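Local coordinates for protein apical membrane antigen 1, soluble form (PDB 2Y8R) that takes part in host cell invasion as the parasite-surface component of the moving junction, which it forms with the rhoptry neck proteins, at residues V18-F23 and T373-T378; K45-T50 and T153-P158; N79-V84 and L167-A172; D83-K88 and N95-G100. The protein carries 1 engineered substitution. One frame throughout, in Å; residues are numbered along the deposited sequence.

Interaction 1 (V18-F23 and T373-T378); sequences VEMKTF and TALQCT
Phe23 reaches Ala374 and Leu375 because its first torsion, 171°, turns CG away from the backbone N and throws the ring off the helix toward the loop. Met20, one turn earlier, does the reverse: chi1 of -74° and chi2 of -73° fold its chain so that the sulfur and terminal methyl curl in beside the same loop residues. A type I turn, Thr373 to Gln376, lies against these side chains and presents Ala374 to the helix. The Ala374 methyl sits 3.8 Å from Phe23 CB and equally close to the start of the ring, which it meets obliquely. Leu375 continues the apolar contact at the far end of the ring: its CD2 lies over one face, and CD1 comes 3.9 Å from Phe23 CZ, the leucine and phenylalanine crossing nearly at right angles. CD2 also faces Met20 SD at 4.2 Å, so one branched side chain packs against both helix residues. Met20 CE rests 3.6 Å from Ala374 O, a van der Waals approach to the carbonyl. Near the solvent edge, the extended Glu19 brings OE2 to 3.1 Å from Thr373 OG1, a weak hydrogen bond. The apolar side chains therefore carry most of the contact, which joins the DI region to DIII. Two strands border it: Ile406 on strand 405-412 of DIII touches Met20 and pairs through the backbone with Leu375, while Leu336 on strand 335-339 of DII packs against both Phe23 and Leu375.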
# COMPACT_ATOMS: atom_id res chain seq x y z
N VAL A 18 25.84 -3.85 0.49
CA VAL A 18 24.88 -4.76 -0.12
C VAL A 18 23.66 -4.92 0.78
O VAL A 18 22.53 -4.75 0.33
CB VAL A 18 25.53 -6.12 -0.47
CG1 VAL A 18 24.53 -7.27 -0.38
CG2 VAL A 18 26.15 -6.03 -1.87
N GLU A 19 23.89 -5.21 2.05
CA GLU A 19 22.83 -5.35 3.02
C GLU A 19 21.94 -4.10 3.10
O GLU A 19 20.73 -4.22 3.26
CB GLU A 19 23.45 -5.62 4.39
CG GLU A 19 22.90 -6.86 5.12
CD GLU A 19 23.63 -7.10 6.43
OE1 GLU A 19 24.89 -7.13 6.39
OE2 GLU A 19 22.94 -7.21 7.50
N MET A 20 22.53 -2.92 2.99
CA MET A 20 21.78 -1.67 3.05
C MET A 20 20.98 -1.49 1.79
O MET A 20 19.75 -1.29 1.84
CB MET A 20 22.71 -0.48 3.21
CG MET A 20 23.28 -0.35 4.60
SD MET A 20 22.06 0.21 5.78
CE MET A 20 23.19 0.70 7.08
N LYS A 21 21.67 -1.58 0.66
CA LYS A 21 21.02 -1.53 -0.63
C LYS A 21 19.75 -2.38 -0.70
O LYS A 21 18.67 -1.85 -1.02
CB LYS A 21 21.97 -1.92 -1.75
CG LYS A 21 22.79 -0.74 -2.23
CD LYS A 21 23.66 -1.14 -3.38
CE LYS A 21 25.06 -0.59 -3.22
NZ LYS A 21 25.68 -0.48 -4.57
N THR A 22 19.87 -3.67 -0.39
CA THR A 22 18.76 -4.60 -0.58
C THR A 22 17.60 -4.20 0.32
O THR A 22 16.44 -4.39 -0.03
CB THR A 22 19.21 -6.11 -0.43
OG1 THR A 22 18.07 -6.97 -0.44
CG2 THR A 22 19.95 -6.33 0.86
N PHE A 23 17.94 -3.60 1.46
CA PHE A 23 17.01 -3.08 2.45
C PHE A 23 16.34 -1.73 2.03
O PHE A 23 15.14 -1.55 2.18
CB PHE A 23 17.74 -2.90 3.80
CG PHE A 23 16.92 -2.16 4.84
CD1 PHE A 23 16.90 -0.77 4.86
CD2 PHE A 23 16.15 -2.85 5.76
CE1 PHE A 23 16.13 -0.09 5.81
CE2 PHE A 23 15.36 -2.17 6.71
CZ PHE A 23 15.36 -0.80 6.73
N THR A 373 18.64 -7.26 9.49
CA THR A 373 19.55 -6.87 10.56
C THR A 373 20.34 -5.70 10.02
O THR A 373 21.35 -5.27 10.59
CB THR A 373 20.49 -8.02 10.97
OG1 THR A 373 21.42 -8.30 9.91
CG2 THR A 373 19.67 -9.27 11.29
N ALA A 374 19.81 -5.16 8.92
CA ALA A 374 20.48 -4.13 8.13
C ALA A 374 20.77 -2.88 8.96
O ALA A 374 21.74 -2.16 8.69
CB ALA A 374 19.66 -3.80 6.91
N LEU A 375 19.95 -2.67 9.99
CA LEU A 375 20.16 -1.54 10.91
C LEU A 375 20.68 -1.93 12.29
O LEU A 375 20.69 -1.11 13.20
CB LEU A 375 18.92 -0.64 11.02
CG LEU A 375 18.17 -0.37 9.73
CD1 LEU A 375 16.94 0.50 10.02
CD2 LEU A 375 19.08 0.27 8.69
N GLN A 376 21.14 -3.15 12.47
CA GLN A 376 21.81 -3.45 13.73
C GLN A 376 23.32 -3.24 13.59
O GLN A 376 23.89 -3.41 12.50
CB GLN A 376 21.44 -4.83 14.25
CG GLN A 376 19.94 -5.08 14.21
CD GLN A 376 19.55 -6.42 14.81
OE1 GLN A 376 19.47 -6.59 16.04
NE2 GLN A 376 19.31 -7.39 13.95
N CYS A 377 23.96 -2.85 14.69
CA CYS A 377 25.36 -2.50 14.68
C CYS A 377 25.89 -2.54 16.09
O CYS A 377 25.14 -2.55 17.06
CB CYS A 377 25.51 -1.06 14.17
SG CYS A 377 24.55 0.12 15.16
N THR A 378 27.22 -2.55 16.19
CA THR A 378 27.92 -2.17 17.42
C THR A 378 28.75 -0.94 17.10
O THR A 378 29.11 -0.72 15.95
CB THR A 378 28.86 -3.27 17.88
OG1 THR A 378 29.62 -3.72 16.76
CG2 THR A 378 28.09 -4.42 18.46

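Interaction 2 (K45-T50 and T153-P158); sequences KEVDGT and TKYRYP
Val47 and Tyr155 form the snug, buried side of this contact. The CG2 methyl of Val47 lies 3.8 Å from Tyr155 CB and also meets the ring at CD2, approaching it obliquely while the two side chains cross at about a right angle. The neighbouring methyl, CG1, lies on the Thr153 side, where the very close approach of the two methyls is doubtful in the model. Lys45 extends the apolar patch with the start of its chain: CB is 4.1 Å from Tyr155 CD2. Farther along, bends at chi2 (107°) and chi3 carry the lysine across the loop backbone, where CD approaches Lys154 O to 3.3 Å.

The opposite character appears toward solvent. Lys154 is exposed and gives little more than its CG, 4.1 Å from Lys45 CD, and the ammonium groups remain apart, with Lys45 NZ 5.7 Å from Lys154 NZ. These like charges would be expected to discourage a closer approach. Glu54 would offset part of this charge: its OE1 takes a salt bridge from Lys45 NZ, while OE2 accepts from the backbone N of Arg156. Outside the two segments, the OH of Tyr155 is bonded to Ser174 OG and Arg53 O, and its ring stacks with that of Trp296 from the DII region.

Val47 to Thr50 is a type I' turn closed by two backbone hydrogen bonds, Val47 N to Thr50 O at 2.9 Å and Thr50 N to Val47 O. It is the classic tight turn of a two-residue beta hairpin, here joining strands 43-47 and 50-54 beside a DI loop.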
# COMPACT_ATOMS: atom_id res chain seq x y z
N LYS A 45 -6.38 -7.24 -19.84
CA LYS A 45 -6.73 -8.65 -20.01
C LYS A 45 -8.04 -8.65 -20.75
O LYS A 45 -8.95 -7.84 -20.45
CB LYS A 45 -6.91 -9.35 -18.66
CG LYS A 45 -6.69 -10.87 -18.70
CD LYS A 45 -5.34 -11.27 -18.04
CE LYS A 45 -4.10 -10.66 -18.72
NZ LYS A 45 -2.99 -10.44 -17.72
N GLU A 46 -8.13 -9.56 -21.71
CA GLU A 46 -9.32 -9.72 -22.54
C GLU A 46 -10.22 -10.81 -22.00
O GLU A 46 -9.75 -11.90 -21.64
CB GLU A 46 -8.96 -9.99 -24.02
CG GLU A 46 -10.12 -9.77 -24.99
CD GLU A 46 -9.89 -10.44 -26.34
OE1 GLU A 46 -10.00 -11.68 -26.41
OE2 GLU A 46 -9.62 -9.72 -27.33
N VAL A 47 -11.51 -10.51 -21.94
CA VAL A 47 -12.52 -11.46 -21.50
C VAL A 47 -13.71 -11.30 -22.44
O VAL A 47 -14.14 -10.18 -22.71
CB VAL A 47 -12.93 -11.24 -20.00
CG1 VAL A 47 -14.00 -12.21 -19.58
CG2 VAL A 47 -11.70 -11.37 -19.05
N ASP A 48 -14.20 -12.43 -22.97
CA ASP A 48 -15.31 -12.42 -23.95
C ASP A 48 -15.12 -11.42 -25.09
O ASP A 48 -16.08 -10.85 -25.61
CB ASP A 48 -16.65 -12.17 -23.24
CG ASP A 48 -17.11 -13.36 -22.41
OD1 ASP A 48 -16.57 -14.48 -22.64
OD2 ASP A 48 -18.00 -13.20 -21.53
N GLY A 49 -13.86 -11.17 -25.44
CA GLY A 49 -13.53 -10.36 -26.61
C GLY A 49 -13.41 -8.86 -26.39
O GLY A 49 -13.22 -8.10 -27.35
N THR A 50 -13.51 -8.43 -25.13
CA THR A 50 -13.38 -7.03 -24.76
C THR A 50 -12.17 -6.93 -23.84
O THR A 50 -11.84 -7.90 -23.14
CB THR A 50 -14.68 -6.49 -24.10
OG1 THR A 50 -15.74 -6.46 -25.08
CG2 THR A 50 -14.51 -5.10 -23.52
N THR A 153 -12.60 -17.86 -17.86
CA THR A 153 -11.59 -16.82 -18.21
C THR A 153 -10.23 -16.75 -17.54
O THR A 153 -9.93 -17.40 -16.54
CB THR A 153 -12.18 -15.39 -18.18
OG1 THR A 153 -12.55 -15.03 -16.84
CG2 THR A 153 -13.36 -15.28 -19.14
N LYS A 154 -9.41 -15.89 -18.16
CA LYS A 154 -8.02 -15.69 -17.81
C LYS A 154 -7.83 -14.42 -16.95
O LYS A 154 -6.69 -13.99 -16.75
CB LYS A 154 -7.19 -15.64 -19.11
CG LYS A 154 -5.69 -15.20 -19.00
CD LYS A 154 -4.71 -16.39 -19.12
CE LYS A 154 -4.25 -16.91 -17.73
NZ LYS A 154 -3.06 -16.16 -17.18
N TYR A 155 -8.92 -13.84 -16.44
CA TYR A 155 -8.85 -12.60 -15.62
C TYR A 155 -8.53 -12.99 -14.20
O TYR A 155 -9.02 -13.99 -13.71
CB TYR A 155 -10.21 -11.84 -15.63
CG TYR A 155 -10.19 -10.42 -15.09
CD1 TYR A 155 -10.41 -10.15 -13.72
CD2 TYR A 155 -9.97 -9.34 -15.95
CE1 TYR A 155 -10.40 -8.84 -13.24
CE2 TYR A 155 -9.94 -8.04 -15.47
CZ TYR A 155 -10.15 -7.79 -14.11
OH TYR A 155 -10.10 -6.48 -13.67
N ARG A 156 -7.69 -12.20 -13.54
CA ARG A 156 -7.31 -12.45 -12.16
C ARG A 156 -7.84 -11.38 -11.25
O ARG A 156 -7.43 -10.24 -11.38
CB ARG A 156 -5.80 -12.53 -12.09
CG ARG A 156 -5.30 -13.92 -12.38
CD ARG A 156 -3.78 -14.07 -12.28
NE ARG A 156 -3.42 -15.49 -12.44
CZ ARG A 156 -2.81 -16.01 -13.50
NH1 ARG A 156 -2.45 -15.24 -14.52
NH2 ARG A 156 -2.55 -17.31 -13.53
N TYR A 157 -8.80 -11.73 -10.39
CA TYR A 157 -9.45 -10.81 -9.45
C TYR A 157 -8.48 -10.38 -8.36
O TYR A 157 -7.55 -11.14 -8.04
CB TYR A 157 -10.62 -11.48 -8.74
CG TYR A 157 -11.69 -12.02 -9.62
CD1 TYR A 157 -12.66 -11.17 -10.15
CD2 TYR A 157 -11.78 -13.38 -9.92
CE1 TYR A 157 -13.68 -11.63 -10.96
CE2 TYR A 157 -12.81 -13.86 -10.76
CZ TYR A 157 -13.75 -12.97 -11.26
OH TYR A 157 -14.78 -13.35 -12.08
N PRO A 158 -8.66 -9.16 -7.81
CA PRO A 158 -7.88 -8.74 -6.68
C PRO A 158 -8.55 -9.29 -5.48
O PRO A 158 -9.69 -9.70 -5.57
CB PRO A 158 -8.06 -7.21 -6.71
CG PRO A 158 -9.42 -7.01 -7.24
CD PRO A 158 -9.49 -8.06 -8.34

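Interaction 3 (N79-V84 and L167-A172); sequences NFLEDV and LCHILA. Engineered in segment 167-172: Ala172 (natural residue Tyr).
Leu81 projects from a type I turn, Asn79 to Glu82, into a hollow lined by His169 of strand 167-170 and Leu171 just after it; the strand is part of the antiparallel sheet of DI, a domain of the PAN type. The bump is the CD2 methyl. A first torsion of -52° sets the branch so that this methyl lies between two rings, 4.3 Å above the plane of His169 and 3.5 Å above that of Phe80, offset toward the rim of each. The backbone of the turn separately places Leu81 CB 3.9 Å from His169 CE1. Leu171 packs next to it. One of its methyls, CD2, is 4.4 Å from Leu81 CD2, and the other, CD1, stands at the same distance from Phe80 CE2, meeting that ring obliquely. The forked end of Leu171 thus lodges against both members of the Phe80-Leu81 pair, with Val160 of the adjacent strand 159-162 touching all three.

An Asx turn overlaps the type I turn: Asn79 OD1 accepts from Leu81 N at 3.0 Å, the donor tilted 32° from the carbonyl plane, while Glu82 N bonds to Asn79 O. On the other side of the contact, His169 ND1 is bonded to Asn102 OD1, which would restrain the rotation of the imidazole, one face of which is turned to Leu81 CD2. Beyond the turn, the chain comes alongside the strand's end a second time. There Ala172, engineered in place of tyrosine, meets the other segment through its methyl alone, Ala172 CB lying 3.7 Å from Val84 CG1.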
# COMPACT_ATOMS: atom_id res chain seq x y z
N ASN A 79 -20.83 -2.15 2.78
CA ASN A 79 -19.64 -2.93 3.13
C ASN A 79 -19.20 -3.66 1.87
O ASN A 79 -19.99 -4.47 1.34
CB ASN A 79 -20.01 -3.96 4.20
CG ASN A 79 -18.80 -4.74 4.74
OD1 ASN A 79 -17.81 -4.98 4.06
ND2 ASN A 79 -18.91 -5.15 5.98
N PHE A 80 -18.00 -3.40 1.35
CA PHE A 80 -17.59 -4.00 0.07
C PHE A 80 -17.28 -5.55 0.16
O PHE A 80 -17.02 -6.17 -0.86
CB PHE A 80 -16.38 -3.25 -0.53
CG PHE A 80 -15.08 -3.50 0.20
CD1 PHE A 80 -15.01 -3.41 1.60
CD2 PHE A 80 -13.93 -3.88 -0.49
CE1 PHE A 80 -13.84 -3.63 2.28
CE2 PHE A 80 -12.76 -4.11 0.17
CZ PHE A 80 -12.71 -3.99 1.59
N LEU A 81 -17.30 -6.13 1.38
CA LEU A 81 -17.03 -7.57 1.58
C LEU A 81 -18.33 -8.37 1.54
O LEU A 81 -18.29 -9.58 1.52
CB LEU A 81 -16.24 -7.84 2.88
CG LEU A 81 -14.94 -7.03 3.11
CD1 LEU A 81 -14.28 -7.30 4.46
CD2 LEU A 81 -13.90 -7.26 1.98
N GLU A 82 -19.47 -7.67 1.49
CA GLU A 82 -20.73 -8.36 1.10
C GLU A 82 -20.68 -8.84 -0.37
O GLU A 82 -19.87 -8.39 -1.20
CB GLU A 82 -22.00 -7.50 1.38
CG GLU A 82 -22.43 -7.24 2.91
CD GLU A 82 -22.59 -8.50 3.81
OE1 GLU A 82 -23.50 -9.33 3.62
OE2 GLU A 82 -21.81 -8.63 4.77
N ASP A 83 -21.54 -9.79 -0.71
CA ASP A 83 -21.49 -10.42 -2.03
C ASP A 83 -21.86 -9.41 -3.10
O ASP A 83 -22.66 -8.53 -2.83
CB ASP A 83 -22.50 -11.55 -2.11
CG ASP A 83 -22.04 -12.81 -1.40
OD1 ASP A 83 -20.93 -12.84 -0.79
OD2 ASP A 83 -22.82 -13.78 -1.47
N VAL A 84 -21.30 -9.56 -4.31
CA VAL A 84 -21.91 -8.97 -5.48
C VAL A 84 -23.36 -9.38 -5.46
O VAL A 84 -23.70 -10.53 -5.13
CB VAL A 84 -21.33 -9.43 -6.82
CG1 VAL A 84 -19.91 -8.96 -6.99
CG2 VAL A 84 -21.41 -10.92 -6.99
N LEU A 167 -10.40 -15.19 6.98
CA LEU A 167 -11.10 -15.51 5.76
C LEU A 167 -10.45 -14.77 4.59
O LEU A 167 -10.12 -13.56 4.68
CB LEU A 167 -12.56 -15.07 5.85
CG LEU A 167 -13.43 -15.58 6.99
CD1 LEU A 167 -14.71 -14.68 7.11
CD2 LEU A 167 -13.78 -17.02 6.73
N CYS A 168 -10.31 -15.47 3.48
CA CYS A 168 -9.67 -14.90 2.31
C CYS A 168 -10.73 -14.50 1.31
O CYS A 168 -11.48 -15.38 0.84
CB CYS A 168 -8.69 -15.91 1.72
SG CYS A 168 -7.89 -15.34 0.22
N HIS A 169 -10.81 -13.21 0.96
CA HIS A 169 -11.85 -12.75 0.02
C HIS A 169 -11.35 -12.59 -1.41
O HIS A 169 -10.33 -11.98 -1.65
CB HIS A 169 -12.46 -11.43 0.46
CG HIS A 169 -13.35 -11.54 1.65
ND1 HIS A 169 -14.72 -11.50 1.57
CD2 HIS A 169 -13.05 -11.65 2.97
CE1 HIS A 169 -15.24 -11.59 2.78
NE2 HIS A 169 -14.25 -11.69 3.65
N ILE A 170 -12.08 -13.14 -2.38
CA ILE A 170 -11.77 -12.89 -3.78
C ILE A 170 -12.78 -11.84 -4.26
O ILE A 170 -14.00 -11.99 -4.05
CB ILE A 170 -11.81 -14.19 -4.61
CG1 ILE A 170 -10.85 -15.22 -4.00
CG2 ILE A 170 -11.40 -13.96 -6.04
CD1 ILE A 170 -9.39 -14.78 -3.88
N LEU A 171 -12.30 -10.75 -4.85
CA LEU A 171 -13.24 -9.65 -5.18
C LEU A 171 -13.70 -9.66 -6.65
O LEU A 171 -12.93 -9.39 -7.56
CB LEU A 171 -12.67 -8.30 -4.78
CG LEU A 171 -12.34 -8.00 -3.31
CD1 LEU A 171 -11.68 -6.64 -3.22
CD2 LEU A 171 -13.52 -8.09 -2.34
N ALA A 172 -14.96 -9.98 -6.87
CA ALA A 172 -15.44 -10.01 -8.25
C ALA A 172 -15.30 -8.64 -8.91
O ALA A 172 -15.03 -8.58 -10.10
CB ALA A 172 -16.85 -10.53 -8.32

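Interaction 4 (D83-K88 and N95-G100); sequences DVPTEK and NPLPGG
Asp83 and Gly100 are joined by a backbone hydrogen bond, Gly100 N to Asp83 O at 2.9 Å, nearly straight at the hydrogen (165°) although the donor stands well above the carbonyl plane, 53° out of it. The two segments run antiparallel and close, at its base, the helix-containing loop of DI that carries helix 87-93. Gly99, just before the bond, has a positive phi of 101°; its backbone angles, with Gly99 CA 3.5 Å from Asp83 O and the Pro85 ring close by, leave no room for a CB.

Pro85 is the side chain that carries the packing. Its ring leans on the carbonyl of Pro98, with CG 3.2 Å and CD 3.3 Å from Pro98 O; CB is close to the same oxygen. Around this polar spot the contacts are apolar. Pro85 CB faces Pro98 CG at 4.1 Å, one proline ring beside another, and Pro85 CG reaches Leu97 CG at the same separation, with the Pro85 and Leu97 side chains crossing near a right angle. Tyr90 on the helix touches both Leu97 and Pro98 and so joins the packing within the loop.

The side chain of Asp83 leaves the backbone away from the 95-100 segment; OD1 is held by Arg112 in a salt bridge and by Asn102 ND2. On the returning segment, Gln70 NE2 donates to the carbonyls of Leu97 and Gly99. Next to the Asp83-Gly100 hydrogen bond the backbones remain close, and Gly100 O accepts a CA-H...O contact from Val84, its distance to Val84 CA being 3.3 Å.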
# COMPACT_ATOMS: atom_id res chain seq x y z
N ASP A 83 -21.54 -9.79 -0.71
CA ASP A 83 -21.49 -10.42 -2.03
C ASP A 83 -21.86 -9.41 -3.10
O ASP A 83 -22.66 -8.53 -2.83
CB ASP A 83 -22.50 -11.55 -2.11
CG ASP A 83 -22.04 -12.81 -1.40
OD1 ASP A 83 -20.93 -12.84 -0.79
OD2 ASP A 83 -22.82 -13.78 -1.47
N VAL A 84 -21.30 -9.56 -4.31
CA VAL A 84 -21.91 -8.97 -5.48
C VAL A 84 -23.36 -9.38 -5.46
O VAL A 84 -23.70 -10.53 -5.13
CB VAL A 84 -21.33 -9.43 -6.82
CG1 VAL A 84 -19.91 -8.96 -6.99
CG2 VAL A 84 -21.41 -10.92 -6.99
N PRO A 85 -24.24 -8.44 -5.79
CA PRO A 85 -25.62 -8.79 -5.87
C PRO A 85 -25.98 -9.79 -6.98
O PRO A 85 -25.31 -9.96 -7.99
CB PRO A 85 -26.29 -7.45 -6.17
CG PRO A 85 -25.28 -6.71 -6.85
CD PRO A 85 -24.03 -7.03 -6.09
N THR A 86 -27.11 -10.39 -6.73
CA THR A 86 -27.77 -11.30 -7.57
C THR A 86 -28.72 -10.42 -8.41
O THR A 86 -29.09 -9.32 -7.99
CB THR A 86 -28.51 -12.20 -6.57
OG1 THR A 86 -28.06 -13.54 -6.68
CG2 THR A 86 -29.94 -12.14 -6.71
N GLU A 87 -29.07 -10.86 -9.62
CA GLU A 87 -30.15 -10.22 -10.40
C GLU A 87 -31.44 -9.99 -9.60
O GLU A 87 -32.00 -8.88 -9.61
CB GLU A 87 -30.50 -11.08 -11.62
CG GLU A 87 -30.11 -10.45 -12.91
CD GLU A 87 -30.08 -11.43 -14.06
OE1 GLU A 87 -29.52 -12.55 -13.89
OE2 GLU A 87 -30.60 -11.08 -15.15
N LYS A 88 -31.92 -11.06 -8.94
CA LYS A 88 -33.10 -10.98 -8.10
C LYS A 88 -32.96 -9.90 -7.03
O LYS A 88 -33.90 -9.15 -6.79
CB LYS A 88 -33.38 -12.34 -7.45
CG LYS A 88 -34.80 -12.49 -6.91
CD LYS A 88 -34.98 -13.89 -6.37
CE LYS A 88 -36.42 -14.21 -6.01
NZ LYS A 88 -36.50 -14.52 -4.57
N ASN A 95 -32.57 0.83 -8.24
CA ASN A 95 -31.34 1.62 -8.22
C ASN A 95 -31.05 2.33 -6.85
O ASN A 95 -31.98 2.87 -6.23
CB ASN A 95 -31.37 2.63 -9.36
CG ASN A 95 -31.30 1.97 -10.72
OD1 ASN A 95 -31.71 2.55 -11.73
ND2 ASN A 95 -30.77 0.75 -10.76
N PRO A 96 -29.79 2.32 -6.38
CA PRO A 96 -28.57 1.73 -6.94
C PRO A 96 -28.39 0.30 -6.43
O PRO A 96 -29.15 -0.15 -5.59
CB PRO A 96 -27.48 2.63 -6.38
CG PRO A 96 -27.94 2.93 -5.05
CD PRO A 96 -29.48 3.01 -5.12
N LEU A 97 -27.36 -0.38 -6.93
CA LEU A 97 -27.12 -1.82 -6.69
C LEU A 97 -26.95 -2.14 -5.22
O LEU A 97 -26.13 -1.53 -4.55
CB LEU A 97 -25.79 -2.16 -7.34
CG LEU A 97 -25.56 -3.01 -8.58
CD1 LEU A 97 -26.79 -3.15 -9.47
CD2 LEU A 97 -24.39 -2.42 -9.35
N PRO A 98 -27.68 -3.12 -4.70
CA PRO A 98 -27.25 -3.47 -3.35
C PRO A 98 -25.92 -4.25 -3.36
O PRO A 98 -25.39 -4.57 -4.41
CB PRO A 98 -28.38 -4.38 -2.86
CG PRO A 98 -28.90 -5.05 -4.10
CD PRO A 98 -28.63 -4.10 -5.26
N GLY A 99 -25.38 -4.53 -2.19
CA GLY A 99 -24.38 -5.56 -2.12
C GLY A 99 -23.02 -4.97 -2.06
O GLY A 99 -22.88 -3.75 -1.98
N GLY A 100 -22.01 -5.86 -2.07
CA GLY A 100 -20.60 -5.49 -1.96
C GLY A 100 -19.88 -5.94 -3.19
O GLY A 100 -20.49 -6.30 -4.19

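Overall arrangement
Interactions 2, 3 and 4 lie together within DI, whereas interaction 1 ties the beginning of DI to DIII and so brings together parts 350 residues apart. Interactions 3 and 4 lie across the chain's centre from interaction 1, their centres about 39 and 50 Å from its own; that of interaction 2 is about 42 Å away. Along the chain, interaction 1 encloses the others. Interactions 2 and 3 alternate in sequence and touch where the 153-158 loop leads into the sheet, Pro158 O being 2.9 Å from Leu171 N. Interactions 3 and 4, centred about 12 Å apart, share Asp83 and Val84, so one loop packs on the DI sheet through interaction 3 and leads into helix 87-93 through interaction 4.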